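Local coordinates for uncharacterized protein C4B3.07 (Schizosaccharomyces pombe, PDB 3QTM) that is required for correct translation termination, directly inhibits Ofd1 and promotes the stability of the transcription factor fragment Sre1N, probably by blocking Ofd1-accelerated degradation, at residues Arg127-Lys132 and Asn156-Lys161; Arg186-Leu191 and Thr215-Lys220. One frame throughout, in Å; residues are numbered along the deposited sequence.

Contact 1: residues Arg127-Lys132 and Asn156-Lys161; sequences RAYLEK and NPYIEK
An antiparallel helix pair meets here through two lysine-over-tyrosine contacts made in opposite senses: Lys132 of helix 119-142 lies on Tyr158, and Lys161 of helix 151-170 lies on Tyr129. In both cases it is methylene carbon, not the ammonium group, that covers the ring. CG of Lys132 stands 3.7 Å from the centroid of the Tyr158 ring, and CB of Lys161 keeps the same 3.7 Å from that of Tyr129. Both are CH-pi contacts over a face. With CG anti to the backbone N (chi1 -179°) and a bend at chi2, the Lys132 chain travels on along its ring until CE is 3.8 Å from Tyr158 OH. Lys161 likewise continues toward the phenol end of its partner, where CD comes within 3.5 Å of Tyr129 OH. Such close, nearly antiparallel pairing is the basic unit of the tetratricopeptide-type helical fold, and the short segments fit it, with axes 8.5 Å apart and running at 158° to each other. Between the lysines the tyrosine side chains cross at about a right angle. CD1 of Tyr129 approaches the edge of the Tyr158 ring, 3.8 Å from CD1 of Tyr158. The polar ends of Lys132 and Tyr129 turn to helix 97-110, where Lys132 NZ forms salt bridges with Glu98 and Asp102 and Tyr129 OH is hydrogen-bonded to Gln109. No hydrogen bond joins the two segments themselves. Beside the aromatic cluster, Leu130 CD2 reaches Ile159 CD1 at 4.2 Å, and Leu191 of helix 188-197 touches both of these residues.

Contact 2: residues Arg186-Leu191 and Thr215-Lys220; sequences RPLYIL and TALWLK
NH2 of Arg186 is gripped by two carboxylates, forming salt bridges with Glu82 and Asp183, while the backbone N of the same residue lies 4.1 Å from Trp218 CH2. The setting is a helix-packing junction of the tetratricopeptide-type fold, where the beginning of helix 188-197 meets helix 213-220 mainly through the indole of Trp218. The Leu188 and Trp218 side chains run alongside one another in opposing senses, with the leucine over one face of the ring system. Its CD1 is 4.0 Å from the centroid of the five-membered ring, a CH-pi contact displaced toward the rim, and comes to 3.7 Å from NE1. The six-membered end of the indole is met by Tyr189, whose CE1 approaches Trp218 CZ2 to 3.7 Å. The two planes are tilted by only 30°, yet the rings are so offset that little of one covers the other, with centroids separated by 5.3 Å. Trp218 CG is anti to its carbonyl carbon (chi1 -78°), and from there the indole reaches across to Leu188 and Tyr189, although the nearest CA atoms, those of Leu188 and Trp218, are 8.9 Å apart. An alanine at Trp218 would take away the face under Leu188 and the flank beside Tyr189, and is likely to open a gap between the helices, with only the Leu188-Leu217 touch still joining the two segments. Ala238 and Val239 of helix 229-254 also pack on the indole, and Leu166 of helix 151-170 touches both Leu188 and Leu217. Across the segments, Leu188 CD1 also reaches Leu217 CB at 4.1 Å, and the phenol oxygen OH of Tyr189 sits 3.6 Å from Trp218 CH2.

How the contacts relate
The two contacts come in series along the chain, contact 1 closing before contact 2 opens, with centres about 14 Å apart. Helices 151-170 and 188-197, one from each contact, are successive in sequence. The contacts also touch directly: Leu130 CD1 packs 3.3 Å from Pro187 O, and Ile190 CD1 lies 3.5 Å from Leu130 O, setting the start of helix 188-197 against helix 119-142. Contact 1 falls within the Nro1 family region, whereas contact 2 pairs a segment of that region with one of the C-terminal region. Together they form a continuous run of packed helices through the middle of this all-helical chain, consistent with the two regions forming one connected body.

Contact 1: residues Arg127-Lys132 and Asn156-Lys161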
ATOM      1  N   ARG A 127      -1.804  -6.868   6.602  1.00 16.69           N
ATOM      2  CA  ARG A 127      -1.013  -5.746   7.114  1.00 21.04           C
ATOM      3  C   ARG A 127       0.123  -6.217   8.023  1.00 16.20           C
ATOM      4  O   ARG A 127       1.257  -5.770   7.891  1.00 19.94           O
ATOM      5  CB  ARG A 127      -1.914  -4.737   7.835  1.00 19.40           C
ATOM      6  CG  ARG A 127      -2.848  -4.000   6.872  1.00 19.72           C
ATOM      7  CD  ARG A 127      -3.906  -3.148   7.582  1.00 22.71           C
ATOM      8  NE  ARG A 127      -3.393  -2.473   8.780  1.00 24.71           N
ATOM      9  CZ  ARG A 127      -2.617  -1.399   8.748  1.00 24.97           C
ATOM     10  NH1 ARG A 127      -2.262  -0.896   7.582  1.00 27.15           N
ATOM     11  NH2 ARG A 127      -2.202  -0.829   9.868  1.00 22.56           N
ATOM     12  N   ALA A 128      -0.171  -7.147   8.926  1.00 18.76           N
ATOM     13  CA  ALA A 128       0.842  -7.610   9.865  1.00 17.22           C
ATOM     14  C   ALA A 128       1.901  -8.484   9.200  1.00 17.27           C
ATOM     15  O   ALA A 128       3.074  -8.378   9.539  1.00 14.54           O
ATOM     16  CB  ALA A 128       0.206  -8.332  11.049  1.00 14.36           C
ATOM     17  N   TYR A 129       1.492  -9.345   8.261  1.00 16.79           N
ATOM     18  CA  TYR A 129       2.451 -10.190   7.550  1.00 18.25           C
ATOM     19  C   TYR A 129       3.403  -9.319   6.728  1.00 17.65           C
ATOM     20  O   TYR A 129       4.596  -9.607   6.634  1.00 19.56           O
ATOM     21  CB  TYR A 129       1.762 -11.206   6.620  1.00 17.91           C
ATOM     22  CG  TYR A 129       1.057 -12.351   7.319  1.00 19.44           C
ATOM     23  CD1 TYR A 129       1.685 -13.084   8.323  1.00 21.50           C
ATOM     24  CD2 TYR A 129      -0.228 -12.723   6.945  1.00 22.23           C
ATOM     25  CE1 TYR A 129       1.039 -14.137   8.961  1.00 22.36           C
ATOM     26  CE2 TYR A 129      -0.885 -13.773   7.572  1.00 22.52           C
ATOM     27  CZ  TYR A 129      -0.253 -14.470   8.577  1.00 22.28           C
ATOM     28  OH  TYR A 129      -0.916 -15.507   9.183  1.00 22.78           O
ATOM     29  N   LEU A 130       2.876  -8.263   6.122  1.00 14.99           N
ATOM     30  CA  LEU A 130       3.728  -7.374   5.327  1.00 19.26           C
ATOM     31  C   LEU A 130       4.680  -6.574   6.214  1.00 20.87           C
ATOM     32  O   LEU A 130       5.834  -6.352   5.830  1.00 20.25           O
ATOM     33  CB  LEU A 130       2.920  -6.441   4.415  1.00 16.69           C
ATOM     34  CG  LEU A 130       2.230  -7.106   3.216  1.00 21.56           C
ATOM     35  CD1 LEU A 130       1.385  -6.091   2.450  1.00 19.39           C
ATOM     36  CD2 LEU A 130       3.244  -7.781   2.286  1.00 20.45           C
ATOM     37  N   GLU A 131       4.227  -6.158   7.398  1.00 17.78           N
ATOM     38  CA  GLU A 131       5.145  -5.427   8.292  1.00 20.21           C
ATOM     39  C   GLU A 131       6.242  -6.363   8.773  1.00 21.14           C
ATOM     40  O   GLU A 131       7.378  -5.942   8.972  1.00 20.39           O
ATOM     41  CB  GLU A 131       4.438  -4.782   9.487  1.00 18.05           C
ATOM     42  CG  GLU A 131       3.516  -3.647   9.102  1.00 22.63           C
ATOM     43  CD  GLU A 131       4.251  -2.488   8.430  1.00 28.88           C
ATOM     44  OE1 GLU A 131       5.487  -2.367   8.595  1.00 29.90           O
ATOM     45  OE2 GLU A 131       3.586  -1.686   7.738  1.00 34.88           O
ATOM     46  N   LYS A 132       5.894  -7.635   8.958  1.00 19.95           N
ATOM     47  CA  LYS A 132       6.887  -8.646   9.303  1.00 18.39           C
ATOM     48  C   LYS A 132       7.973  -8.735   8.200  1.00 21.16           C
ATOM     49  O   LYS A 132       9.171  -8.774   8.499  1.00 19.23           O
ATOM     50  CB  LYS A 132       6.208 -10.002   9.510  1.00 18.36           C
ATOM     51  CG  LYS A 132       7.152 -11.143   9.894  1.00 23.02           C
ATOM     52  CD  LYS A 132       7.734 -10.957  11.292  1.00 25.58           C
ATOM     53  CE  LYS A 132       8.492 -12.208  11.760  1.00 30.27           C
ATOM     54  NZ  LYS A 132       9.263 -11.981  13.029  1.00 26.98           N
ATOM     55  N   ASN A 156       9.591 -15.061   1.769  1.00 26.02           N
ATOM     56  CA  ASN A 156       8.572 -15.637   0.889  1.00 24.99           C
ATOM     57  C   ASN A 156       7.348 -16.207   1.610  1.00 25.68           C
ATOM     58  O   ASN A 156       6.224 -16.023   1.139  1.00 27.30           O
ATOM     59  CB  ASN A 156       9.168 -16.693  -0.042  1.00 27.63           C
ATOM     60  CG  ASN A 156       9.804 -16.086  -1.290  1.00 34.19           C
ATOM     61  OD1 ASN A 156      10.605 -16.734  -1.968  1.00 36.40           O
ATOM     62  ND2 ASN A 156       9.460 -14.837  -1.592  1.00 32.20           N
ATOM     63  N   PRO A 157       7.556 -16.918   2.742  1.00 24.26           N
ATOM     64  CA  PRO A 157       6.412 -17.456   3.489  1.00 28.02           C
ATOM     65  C   PRO A 157       5.454 -16.371   3.974  1.00 25.90           C
ATOM     66  O   PRO A 157       4.242 -16.607   3.961  1.00 22.91           O
ATOM     67  CB  PRO A 157       7.072 -18.156   4.681  1.00 25.40           C
ATOM     68  CG  PRO A 157       8.434 -18.527   4.167  1.00 25.66           C
ATOM     69  CD  PRO A 157       8.836 -17.375   3.316  1.00 26.40           C
ATOM     70  N   TYR A 158       5.980 -15.223   4.402  1.00 24.06           N
ATOM     71  CA  TYR A 158       5.124 -14.103   4.820  1.00 23.17           C
ATOM     72  C   TYR A 158       4.482 -13.381   3.643  1.00 24.11           C
ATOM     73  O   TYR A 158       3.309 -12.987   3.695  1.00 24.08           O
ATOM     74  CB  TYR A 158       5.902 -13.128   5.703  1.00 24.87           C
ATOM     75  CG  TYR A 158       6.275 -13.767   7.017  1.00 22.55           C
ATOM     76  CD1 TYR A 158       5.387 -13.767   8.083  1.00 24.53           C
ATOM     77  CD2 TYR A 158       7.500 -14.410   7.177  1.00 25.07           C
ATOM     78  CE1 TYR A 158       5.715 -14.376   9.300  1.00 26.21           C
ATOM     79  CE2 TYR A 158       7.841 -15.027   8.381  1.00 27.46           C
ATOM     80  CZ  TYR A 158       6.938 -15.006   9.436  1.00 29.71           C
ATOM     81  OH  TYR A 158       7.259 -15.607  10.636  1.00 39.77           O
ATOM     82  N   ILE A 159       5.251 -13.217   2.575  1.00 22.36           N
ATOM     83  CA  ILE A 159       4.717 -12.678   1.338  1.00 23.77           C
ATOM     84  C   ILE A 159       3.528 -13.525   0.880  1.00 23.59           C
ATOM     85  O   ILE A 159       2.473 -13.011   0.529  1.00 22.03           O
ATOM     86  CB  ILE A 159       5.792 -12.680   0.238  1.00 27.31           C
ATOM     87  CG1 ILE A 159       6.821 -11.573   0.483  1.00 25.57           C
ATOM     88  CG2 ILE A 159       5.161 -12.546  -1.142  1.00 23.16           C
ATOM     89  CD1 ILE A 159       6.247 -10.163   0.470  1.00 25.25           C
ATOM     90  N   GLU A 160       3.713 -14.835   0.874  1.00 25.98           N
ATOM     91  CA  GLU A 160       2.671 -15.743   0.415  1.00 27.90           C
ATOM     92  C   GLU A 160       1.427 -15.679   1.318  1.00 27.06           C
ATOM     93  O   GLU A 160       0.290 -15.701   0.840  1.00 23.85           O
ATOM     94  CB  GLU A 160       3.239 -17.171   0.343  1.00 28.51           C
ATOM     95  CG  GLU A 160       2.235 -18.237  -0.049  1.00 39.65           C
ATOM     96  CD  GLU A 160       2.796 -19.645   0.099  1.00 47.38           C
ATOM     97  OE1 GLU A 160       2.432 -20.522  -0.712  1.00 50.00           O
ATOM     98  OE2 GLU A 160       3.609 -19.873   1.023  1.00 48.04           O
ATOM     99  N   LYS A 161       1.644 -15.599   2.630  1.00 25.42           N
ATOM    100  CA  LYS A 161       0.521 -15.462   3.557  1.00 25.91           C
ATOM    101  C   LYS A 161      -0.206 -14.142   3.357  1.00 23.78           C
ATOM    102  O   LYS A 161      -1.432 -14.089   3.444  1.00 24.37           O
ATOM    103  CB  LYS A 161       0.957 -15.619   5.017  1.00 25.51           C
ATOM    104  CG  LYS A 161       1.230 -17.074   5.416  1.00 30.85           C
ATOM    105  CD  LYS A 161       1.030 -17.276   6.912  1.00 37.75           C
ATOM    106  CE  LYS A 161       1.478 -18.662   7.374  1.00 41.79           C
ATOM    107  NZ  LYS A 161       2.959 -18.731   7.588  1.00 47.85           N
TER

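Contact 2: residues Arg186-Leu191 and Thr215-Lys220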
ATOM      1  N   ARG A 186      -1.099   1.255   3.292  1.00 23.88           N
ATOM      2  CA  ARG A 186       0.309   1.639   3.164  1.00 28.38           C
ATOM      3  C   ARG A 186       1.286   0.450   3.120  1.00 26.86           C
ATOM      4  O   ARG A 186       2.271   0.499   2.401  1.00 26.58           O
ATOM      5  CB  ARG A 186       0.727   2.653   4.230  1.00 28.80           C
ATOM      6  CG  ARG A 186       0.539   4.101   3.799  1.00 37.08           C
ATOM      7  CD  ARG A 186       1.215   5.098   4.757  1.00 41.76           C
ATOM      8  NE  ARG A 186       0.547   5.161   6.058  1.00 43.36           N
ATOM      9  CZ  ARG A 186       1.082   4.736   7.205  1.00 48.36           C
ATOM     10  NH1 ARG A 186       2.312   4.224   7.215  1.00 50.13           N
ATOM     11  NH2 ARG A 186       0.390   4.830   8.344  1.00 37.75           N
ATOM     12  N   PRO A 187       1.020  -0.614   3.898  1.00 24.63           N
ATOM     13  CA  PRO A 187       1.907  -1.779   3.808  1.00 24.92           C
ATOM     14  C   PRO A 187       1.951  -2.397   2.408  1.00 25.41           C
ATOM     15  O   PRO A 187       2.870  -3.162   2.140  1.00 23.38           O
ATOM     16  CB  PRO A 187       1.290  -2.771   4.801  1.00 22.49           C
ATOM     17  CG  PRO A 187       0.587  -1.899   5.796  1.00 24.98           C
ATOM     18  CD  PRO A 187       0.018  -0.774   4.969  1.00 24.75           C
ATOM     19  N   LEU A 188       0.993  -2.083   1.535  1.00 22.33           N
ATOM     20  CA  LEU A 188       1.066  -2.590   0.166  1.00 25.16           C
ATOM     21  C   LEU A 188       2.338  -2.095  -0.524  1.00 25.85           C
ATOM     22  O   LEU A 188       2.839  -2.750  -1.429  1.00 26.31           O
ATOM     23  CB  LEU A 188      -0.167  -2.210  -0.667  1.00 23.39           C
ATOM     24  CG  LEU A 188      -1.488  -2.866  -0.265  1.00 24.88           C
ATOM     25  CD1 LEU A 188      -2.541  -2.579  -1.310  1.00 23.95           C
ATOM     26  CD2 LEU A 188      -1.312  -4.376  -0.085  1.00 24.91           C
ATOM     27  N   TYR A 189       2.864  -0.947  -0.098  1.00 27.45           N
ATOM     28  CA  TYR A 189       4.132  -0.462  -0.648  1.00 25.71           C
ATOM     29  C   TYR A 189       5.235  -1.488  -0.413  1.00 27.60           C
ATOM     30  O   TYR A 189       6.111  -1.666  -1.259  1.00 25.72           O
ATOM     31  CB  TYR A 189       4.569   0.877  -0.034  1.00 28.16           C
ATOM     32  CG  TYR A 189       3.586   2.032  -0.166  1.00 35.60           C
ATOM     33  CD1 TYR A 189       3.013   2.365  -1.391  1.00 35.62           C
ATOM     34  CD2 TYR A 189       3.260   2.814   0.946  1.00 40.79           C
ATOM     35  CE1 TYR A 189       2.116   3.441  -1.498  1.00 34.76           C
ATOM     36  CE2 TYR A 189       2.373   3.874   0.850  1.00 40.22           C
ATOM     37  CZ  TYR A 189       1.804   4.186  -0.369  1.00 39.06           C
ATOM     38  OH  TYR A 189       0.921   5.252  -0.439  1.00 45.55           O
ATOM     39  N   ILE A 190       5.200  -2.156   0.738  1.00 25.33           N
ATOM     40  CA  ILE A 190       6.210  -3.162   1.055  1.00 24.30           C
ATOM     41  C   ILE A 190       6.150  -4.270   0.031  1.00 26.15           C
ATOM     42  O   ILE A 190       7.177  -4.740  -0.451  1.00 26.20           O
ATOM     43  CB  ILE A 190       5.988  -3.768   2.456  1.00 24.68           C
ATOM     44  CG1 ILE A 190       6.094  -2.667   3.518  1.00 25.33           C
ATOM     45  CG2 ILE A 190       6.966  -4.918   2.710  1.00 20.06           C
ATOM     46  CD1 ILE A 190       5.503  -3.038   4.851  1.00 22.10           C
ATOM     47  N   LEU A 191       4.936  -4.690  -0.307  1.00 25.21           N
ATOM     48  CA  LEU A 191       4.766  -5.779  -1.266  1.00 25.22           C
ATOM     49  C   LEU A 191       5.242  -5.362  -2.661  1.00 25.84           C
ATOM     50  O   LEU A 191       5.898  -6.134  -3.349  1.00 24.74           O
ATOM     51  CB  LEU A 191       3.307  -6.255  -1.312  1.00 20.16           C
ATOM     52  CG  LEU A 191       2.973  -7.409  -2.268  1.00 26.84           C
ATOM     53  CD1 LEU A 191       3.808  -8.639  -1.964  1.00 21.46           C
ATOM     54  CD2 LEU A 191       1.478  -7.755  -2.213  1.00 22.90           C
ATOM     55  N   THR A 215      -3.571  -3.411  -7.105  1.00 26.27           N
ATOM     56  CA  THR A 215      -4.216  -2.317  -7.801  1.00 25.68           C
ATOM     57  C   THR A 215      -5.711  -2.285  -7.515  1.00 26.80           C
ATOM     58  O   THR A 215      -6.282  -1.226  -7.280  1.00 26.80           O
ATOM     59  CB  THR A 215      -3.941  -2.444  -9.310  1.00 28.68           C
ATOM     60  OG1 THR A 215      -2.673  -1.832  -9.594  1.00 34.42           O
ATOM     61  CG2 THR A 215      -5.025  -1.773 -10.122  1.00 33.98           C
ATOM     62  N   ALA A 216      -6.345  -3.452  -7.520  1.00 27.65           N
ATOM     63  CA  ALA A 216      -7.763  -3.526  -7.204  1.00 29.73           C
ATOM     64  C   ALA A 216      -8.035  -2.999  -5.796  1.00 26.20           C
ATOM     65  O   ALA A 216      -9.047  -2.345  -5.554  1.00 29.21           O
ATOM     66  CB  ALA A 216      -8.275  -4.967  -7.359  1.00 26.34           C
ATOM     67  N   LEU A 217      -7.123  -3.278  -4.868  1.00 24.32           N
ATOM     68  CA  LEU A 217      -7.294  -2.842  -3.481  1.00 24.82           C
ATOM     69  C   LEU A 217      -7.229  -1.315  -3.328  1.00 23.05           C
ATOM     70  O   LEU A 217      -8.082  -0.705  -2.679  1.00 23.37           O
ATOM     71  CB  LEU A 217      -6.281  -3.543  -2.558  1.00 21.89           C
ATOM     72  CG  LEU A 217      -6.551  -5.050  -2.326  1.00 24.43           C
ATOM     73  CD1 LEU A 217      -5.477  -5.689  -1.480  1.00 20.77           C
ATOM     74  CD2 LEU A 217      -7.923  -5.313  -1.703  1.00 24.62           C
ATOM     75  N   TRP A 218      -6.216  -0.696  -3.916  1.00 23.26           N
ATOM     76  CA  TRP A 218      -6.110   0.757  -3.830  1.00 25.04           C
ATOM     77  C   TRP A 218      -7.378   1.381  -4.390  1.00 25.53           C
ATOM     78  O   TRP A 218      -7.961   2.272  -3.780  1.00 24.61           O
ATOM     79  CB  TRP A 218      -4.884   1.278  -4.580  1.00 23.95           C
ATOM     80  CG  TRP A 218      -3.583   1.097  -3.845  1.00 21.77           C
ATOM     81  CD1 TRP A 218      -2.567   0.245  -4.178  1.00 20.68           C
ATOM     82  CD2 TRP A 218      -3.153   1.790  -2.664  1.00 22.63           C
ATOM     83  NE1 TRP A 218      -1.538   0.360  -3.279  1.00 18.97           N
ATOM     84  CE2 TRP A 218      -1.868   1.301  -2.340  1.00 23.06           C
ATOM     85  CE3 TRP A 218      -3.725   2.778  -1.852  1.00 23.71           C
ATOM     86  CZ2 TRP A 218      -1.142   1.770  -1.239  1.00 23.30           C
ATOM     87  CZ3 TRP A 218      -3.004   3.238  -0.751  1.00 23.20           C
ATOM     88  CH2 TRP A 218      -1.725   2.738  -0.461  1.00 25.55           C
ATOM     89  N   LEU A 219      -7.817   0.889  -5.541  1.00 24.35           N
ATOM     90  CA  LEU A 219      -9.013   1.418  -6.174  1.00 26.55           C
ATOM     91  C   LEU A 219     -10.230   1.228  -5.294  1.00 27.50           C
ATOM     92  O   LEU A 219     -11.036   2.139  -5.146  1.00 29.27           O
ATOM     93  CB  LEU A 219      -9.248   0.772  -7.549  1.00 28.95           C
ATOM     94  CG  LEU A 219      -8.254   1.166  -8.644  1.00 30.92           C
ATOM     95  CD1 LEU A 219      -8.410   0.293  -9.894  1.00 30.31           C
ATOM     96  CD2 LEU A 219      -8.420   2.643  -8.987  1.00 31.46           C
ATOM     97  N   LYS A 220     -10.371   0.051  -4.694  1.00 28.14           N
ATOM     98  CA  LYS A 220     -11.538  -0.190  -3.856  1.00 26.71           C
ATOM     99  C   LYS A 220     -11.591   0.737  -2.635  1.00 28.73           C
ATOM    100  O   LYS A 220     -12.671   1.082  -2.157  1.00 27.77           O
ATOM    101  CB  LYS A 220     -11.631  -1.654  -3.420  1.00 28.00           C
ATOM    102  CG  LYS A 220     -12.958  -1.976  -2.717  1.00 33.32           C
ATOM    103  CD  LYS A 220     -13.122  -3.456  -2.383  1.00 36.29           C
ATOM    104  CE  LYS A 220     -12.713  -4.325  -3.561  1.00 38.40           C
ATOM    105  NZ  LYS A 220     -13.576  -5.521  -3.707  1.00 39.26           N
TER